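Local coordinates for nucleocapsid protein (PDB 4JNG) that encapsidates the genomic RNA of Schmallenberg virus, shielding it from nucleases and forming the helical nucleocapsid that serves as template for transcription and replication, at residues Asp156-Pro159 with Leu160-Glu163; Glu163-Arg166 with Val167-Asn171. All coordinates share one frame; numbering follows the deposited sequence.

Contacts 1 and 2 follow one another along helix 158-168, with centres about 11 Å apart. Contact 1 is its first turn, buried in the protein. Contact 2 is its last turns and the loop after it, partly buried and in touch with the RNA. Glu163 belongs to both. Its backbone N bonds to Pro159 O in contact 1, and its carboxylate pairs with Arg166, an RNA-binding residue, in contact 2. The nearest atom of contact 1 is about 6 Å from the nucleic acid. In contact 2, Arg166 reaches U27 and U28 of chain A. The helix leads from a buried first turn to an end that touches the RNA.

Contact 1: Asp156-Pro159 with Leu160-Glu163; sequences DFYP and LVIE
The backbone turns into helix 158-168 here, with three successive i to i+4 bonds, from Val161 N to Phe157 O, Ile162 N to Tyr158 O and Glu163 N to Pro159 O. Phe157 is the N-cap. Its bond from Val161 is weak. The bond from Ile162 N to Tyr158 O is short, 2.8 Å. Pro159 has no N-H to offer, which suits the first turn of a helix.

Leu160 runs alongside the Phe157 ring. Leu160 has CG anti to its backbone N (chi1 170°), and its CD2 branch meets Phe157 CD1 at 3.9 Å. The Phe157 ring also stacks with Tyr185. Leu160 reaches Val180 and Leu181 of helix 177-181, and packs on Arg223 of a second subunit. Tyr158 and Val161 both rest on Val208 of helix 198-209. Helices 177-181 and 198-209 both pack against this turn. On another side of the turn, Pro159 packs on Ala148 and Glu149, and Ile162 on Phe144. Ile162 folds its CG1 branch back over the preceding turn, where CD1 lies 4.1 Å from Tyr158 CB.

Contact 2: Glu163-Arg166 with Val167-Asn171; sequences EMHR and VLKDN. With nucleotides of chain A.
This contact belongs to the RNA-binding site, at the C-terminal end of helix 158-168. Arg166 crosses Asp170 at a slant, with the guanidinium and carboxylate planes 86° apart. The touch is made by the aliphatic part of the arginine: Arg166 CG lies 3.6 Å from Asp170 OD2. The charged ends do not meet, since Arg166 NE is 5.6 Å from Asp170 OD2. Asp170 OD1 instead forms a salt bridge with Lys130.

The arginine chain bends at chi3 (-57°), and its guanidinium reaches the RNA. NH1 of Arg166 approaches O2 of U27 of chain A to 2.8 Å. It also lies near the base of U28, but so tightly that the exact fit there is doubtful. On the other terminal nitrogen, Arg166 NH2 forms a salt bridge with Glu163 OE1 at 2.6 Å. The angle of 120° makes its hydrogen bond weak.

The Lys169 chain runs alongside the imidazole of His165, with Lys169 CE 4.0 Å from His165 ND1. The imidazole stacks with Phe205, and its NE2 bonds to Phe205 O in helix 198-209. ND1 is buried without a polar partner.

Val167 N, Leu168 N and Lys169 N bond back to Glu163 O, Met164 O and His165 O. Val167 N also has a weak bond to Met164 O. Val167 packs on Met172 and on Met177 of helix 177-181, while Leu168 touches Gln227 of a second subunit.

The carboxylate of Glu163 probably steadies the arginine and offsets part of its charge. NH1 meets the U27 carbonyl oxygen O2, so this arginine touches a base, and probably also adds positive charge to the site.

Contact 1: Asp156-Pro159 with Leu160-Glu163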
loop_
_atom_site.group_PDB
_atom_site.type_symbol
_atom_site.label_atom_id
_atom_site.label_comp_id
_atom_site.label_asym_id
_atom_site.label_seq_id
_atom_site.Cartn_x
_atom_site.Cartn_y
_atom_site.Cartn_z
ATOM N N ASP B 156 23.529 27.011 11.685
ATOM C CA ASP B 156 24.007 26.755 13.042
ATOM C C ASP B 156 23.568 25.380 13.537
ATOM O O ASP B 156 22.930 25.262 14.583
ATOM C CB ASP B 156 23.506 27.863 13.985
ATOM C CG ASP B 156 24.106 29.220 13.664
ATOM O OD1 ASP B 156 25.330 29.301 13.416
ATOM O OD2 ASP B 156 23.354 30.218 13.675
ATOM N N PHE B 157 23.881 24.360 12.738
ATOM C CA PHE B 157 23.640 22.946 13.066
ATOM C C PHE B 157 22.180 22.523 13.271
ATOM O O PHE B 157 21.924 21.363 13.578
ATOM C CB PHE B 157 24.466 22.532 14.299
ATOM C CG PHE B 157 25.905 22.225 13.993
ATOM C CD1 PHE B 157 26.250 21.052 13.336
ATOM C CD2 PHE B 157 26.917 23.098 14.379
ATOM C CE1 PHE B 157 27.576 20.761 13.056
ATOM C CE2 PHE B 157 28.242 22.814 14.103
ATOM C CZ PHE B 157 28.573 21.642 13.439
ATOM N N TYR B 158 21.216 23.421 13.088
ATOM C CA TYR B 158 19.826 23.087 13.421
ATOM C C TYR B 158 19.238 21.906 12.634
ATOM O O TYR B 158 18.557 21.069 13.218
ATOM C CB TYR B 158 18.914 24.321 13.329
ATOM C CG TYR B 158 19.024 25.199 14.553
ATOM C CD1 TYR B 158 18.701 24.699 15.811
ATOM C CD2 TYR B 158 19.478 26.508 14.468
ATOM C CE1 TYR B 158 18.810 25.482 16.947
ATOM C CE2 TYR B 158 19.590 27.299 15.601
ATOM C CZ TYR B 158 19.252 26.780 16.835
ATOM O OH TYR B 158 19.358 27.555 17.962
ATOM N N PRO B 159 19.493 21.833 11.312
ATOM C CA PRO B 159 18.918 20.728 10.542
ATOM C C PRO B 159 19.401 19.349 11.014
ATOM O O PRO B 159 18.638 18.393 10.980
ATOM C CB PRO B 159 19.391 21.007 9.108
ATOM C CG PRO B 159 19.687 22.462 9.079
ATOM C CD PRO B 159 20.187 22.803 10.449
ATOM N N LEU B 160 20.655 19.273 11.451
ATOM C CA LEU B 160 21.219 18.048 12.016
ATOM C C LEU B 160 20.479 17.590 13.262
ATOM O O LEU B 160 20.067 16.434 13.348
ATOM C CB LEU B 160 22.698 18.237 12.360
ATOM C CG LEU B 160 23.341 17.110 13.179
ATOM C CD1 LEU B 160 23.262 15.777 12.454
ATOM C CD2 LEU B 160 24.780 17.468 13.506
ATOM N N VAL B 161 20.325 18.496 14.224
ATOM C CA VAL B 161 19.710 18.147 15.507
ATOM C C VAL B 161 18.187 18.040 15.393
ATOM O O VAL B 161 17.573 17.232 16.088
ATOM C CB VAL B 161 20.128 19.104 16.653
ATOM C CG1 VAL B 161 21.645 19.151 16.779
ATOM C CG2 VAL B 161 19.558 20.509 16.471
ATOM N N ILE B 162 17.580 18.838 14.512
ATOM C CA ILE B 162 16.149 18.689 14.192
ATOM C C ILE B 162 15.835 17.264 13.719
ATOM O O ILE B 162 14.754 16.734 13.987
ATOM C CB ILE B 162 15.694 19.694 13.111
ATOM C CG1 ILE B 162 15.580 21.107 13.706
ATOM C CG2 ILE B 162 14.342 19.286 12.521
ATOM C CD1 ILE B 162 15.440 22.213 12.673
ATOM N N GLU B 163 16.774 16.659 12.999
ATOM C CA GLU B 163 16.587 15.308 12.489
ATOM C C GLU B 163 16.807 14.276 13.592
ATOM O O GLU B 163 16.064 13.298 13.683
ATOM C CB GLU B 163 17.516 15.045 11.310
ATOM C CG GLU B 163 16.848 14.281 10.182
ATOM C CD GLU B 163 17.126 14.894 8.822
ATOM O OE1 GLU B 163 16.298 15.708 8.361
ATOM O OE2 GLU B 163 18.173 14.571 8.224
#

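Contact 2: Glu163-Arg166 with Val167-Asn171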
loop_
_atom_site.group_PDB
_atom_site.type_symbol
_atom_site.label_atom_id
_atom_site.label_comp_id
_atom_site.label_asym_id
_atom_site.label_seq_id
_atom_site.Cartn_x
_atom_site.Cartn_y
_atom_site.Cartn_z
ATOM N N GLU B 163 16.774 16.659 12.999
ATOM C CA GLU B 163 16.587 15.308 12.489
ATOM C C GLU B 163 16.807 14.276 13.592
ATOM O O GLU B 163 16.064 13.298 13.683
ATOM C CB GLU B 163 17.516 15.045 11.310
ATOM C CG GLU B 163 16.848 14.281 10.182
ATOM C CD GLU B 163 17.126 14.894 8.822
ATOM O OE1 GLU B 163 16.298 15.708 8.361
ATOM O OE2 GLU B 163 18.173 14.571 8.224
ATOM N N MET B 164 17.821 14.501 14.428
ATOM C CA MET B 164 18.043 13.657 15.599
ATOM C C MET B 164 16.762 13.593 16.420
ATOM O O MET B 164 16.246 12.508 16.684
ATOM C CB MET B 164 19.204 14.179 16.458
ATOM C CG MET B 164 20.580 13.766 15.960
ATOM S SD MET B 164 21.925 14.439 16.958
ATOM C CE MET B 164 23.346 13.699 16.161
ATOM N N HIS B 165 16.239 14.763 16.789
ATOM C CA HIS B 165 14.983 14.851 17.534
ATOM C C HIS B 165 13.820 14.153 16.827
ATOM O O HIS B 165 12.930 13.624 17.489
ATOM C CB HIS B 165 14.617 16.315 17.825
ATOM C CG HIS B 165 15.460 16.946 18.892
ATOM N ND1 HIS B 165 15.402 16.554 20.211
ATOM C CD2 HIS B 165 16.380 17.938 18.834
ATOM C CE1 HIS B 165 16.250 17.277 20.922
ATOM N NE2 HIS B 165 16.855 18.126 20.110
ATOM N N ARG B 166 13.812 14.159 15.495
ATOM C CA ARG B 166 12.754 13.468 14.754
ATOM C C ARG B 166 12.832 11.947 14.930
ATOM O O ARG B 166 11.805 11.281 14.963
ATOM C CB ARG B 166 12.778 13.824 13.267
ATOM C CG ARG B 166 12.068 15.128 12.917
ATOM C CD ARG B 166 11.688 15.157 11.446
ATOM N NE ARG B 166 12.848 14.975 10.570
ATOM C CZ ARG B 166 12.788 14.874 9.242
ATOM N NH1 ARG B 166 11.627 14.924 8.607
ATOM N NH2 ARG B 166 13.891 14.701 8.534
ATOM N N VAL B 167 14.044 11.407 15.040
ATOM C CA VAL B 167 14.228 9.977 15.303
ATOM C C VAL B 167 13.820 9.646 16.743
ATOM O O VAL B 167 13.229 8.596 17.010
ATOM C CB VAL B 167 15.697 9.549 15.062
ATOM C CG1 VAL B 167 15.946 8.117 15.532
ATOM C CG2 VAL B 167 16.063 9.701 13.591
ATOM N N LEU B 168 14.131 10.557 17.661
ATOM C CA LEU B 168 13.917 10.324 19.086
ATOM C C LEU B 168 12.475 10.512 19.544
ATOM O O LEU B 168 11.946 9.672 20.268
ATOM C CB LEU B 168 14.829 11.236 19.912
ATOM C CG LEU B 168 16.293 10.799 19.967
ATOM C CD1 LEU B 168 17.187 11.958 20.388
ATOM C CD2 LEU B 168 16.453 9.606 20.903
ATOM N N LYS B 169 11.846 11.613 19.149
ATOM C CA LYS B 169 10.515 11.953 19.664
ATOM C C LYS B 169 9.412 11.469 18.738
ATOM O O LYS B 169 8.431 10.879 19.188
ATOM C CB LYS B 169 10.414 13.452 19.918
ATOM C CG LYS B 169 11.446 13.923 20.924
ATOM C CD LYS B 169 11.025 15.202 21.625
ATOM C CE LYS B 169 12.194 15.799 22.392
ATOM N NZ LYS B 169 11.824 17.052 23.104
ATOM N N ASP B 170 9.585 11.714 17.446
ATOM C CA ASP B 170 8.777 11.058 16.430
ATOM C C ASP B 170 9.459 9.712 16.208
ATOM O O ASP B 170 10.548 9.470 16.740
ATOM C CB ASP B 170 8.725 11.881 15.130
ATOM C CG ASP B 170 8.602 13.382 15.382
ATOM O OD1 ASP B 170 8.150 13.772 16.477
ATOM O OD2 ASP B 170 8.969 14.175 14.487
ATOM N N ASN B 171 8.829 8.828 15.446
ATOM C CA ASN B 171 9.452 7.549 15.117
ATOM C C ASN B 171 9.863 7.534 13.651
ATOM O O ASN B 171 9.467 6.658 12.877
ATOM C CB ASN B 171 8.526 6.389 15.481
ATOM C CG ASN B 171 8.284 6.295 16.976
ATOM O OD1 ASN B 171 7.164 6.490 17.449
ATOM N ND2 ASN B 171 9.343 6.013 17.733
ATOM P P U A 28 4.493 11.957 5.660
ATOM O OP1 U A 28 3.202 11.470 6.205
ATOM O OP2 U A 28 4.542 12.501 4.281
ATOM O "O5'" U A 28 5.060 13.045 6.679
ATOM C "C5'" U A 28 4.807 12.932 8.092
ATOM C "C4'" U A 28 5.421 14.092 8.838
ATOM O "O4'" U A 28 6.858 14.088 8.665
ATOM C "C3'" U A 28 4.989 15.473 8.371
ATOM O "O3'" U A 28 3.725 15.811 8.926
ATOM C "C2'" U A 28 6.138 16.359 8.843
ATOM O "O2'" U A 28 5.997 16.846 10.161
ATOM C "C1'" U A 28 7.343 15.421 8.698
ATOM N N1 U A 28 8.118 15.660 7.472
ATOM C C2 U A 28 9.337 16.296 7.592
ATOM O O2 U A 28 9.791 16.662 8.664
ATOM N N3 U A 28 10.009 16.485 6.411
ATOM C C4 U A 28 9.597 16.114 5.148
ATOM O O4 U A 28 10.318 16.355 4.180
ATOM C C5 U A 28 8.324 15.462 5.106
ATOM C C6 U A 28 7.643 15.267 6.241
ATOM P P U A 27 6.983 10.054 1.147
ATOM O OP1 U A 27 5.635 9.956 0.534
ATOM O OP2 U A 27 7.840 11.228 0.833
ATOM O "O5'" U A 27 6.792 9.952 2.730
ATOM C "C5'" U A 27 7.710 9.220 3.571
ATOM C "C4'" U A 27 7.584 9.602 5.038
ATOM O "O4'" U A 27 8.921 9.664 5.615
ATOM C "C3'" U A 27 6.911 10.935 5.381
ATOM O "O3'" U A 27 5.551 10.751 5.764
ATOM C "C2'" U A 27 7.721 11.429 6.578
ATOM O "O2'" U A 27 7.302 10.883 7.813
ATOM C "C1'" U A 27 9.117 10.919 6.236
ATOM N N1 U A 27 9.875 11.786 5.317
ATOM C C2 U A 27 10.874 12.581 5.850
ATOM O O2 U A 27 11.141 12.600 7.036
ATOM N N3 U A 27 11.542 13.358 4.938
ATOM C C4 U A 27 11.324 13.424 3.579
ATOM O O4 U A 27 12.014 14.176 2.889
ATOM C C5 U A 27 10.276 12.576 3.105
ATOM C C6 U A 27 9.606 11.805 3.966
#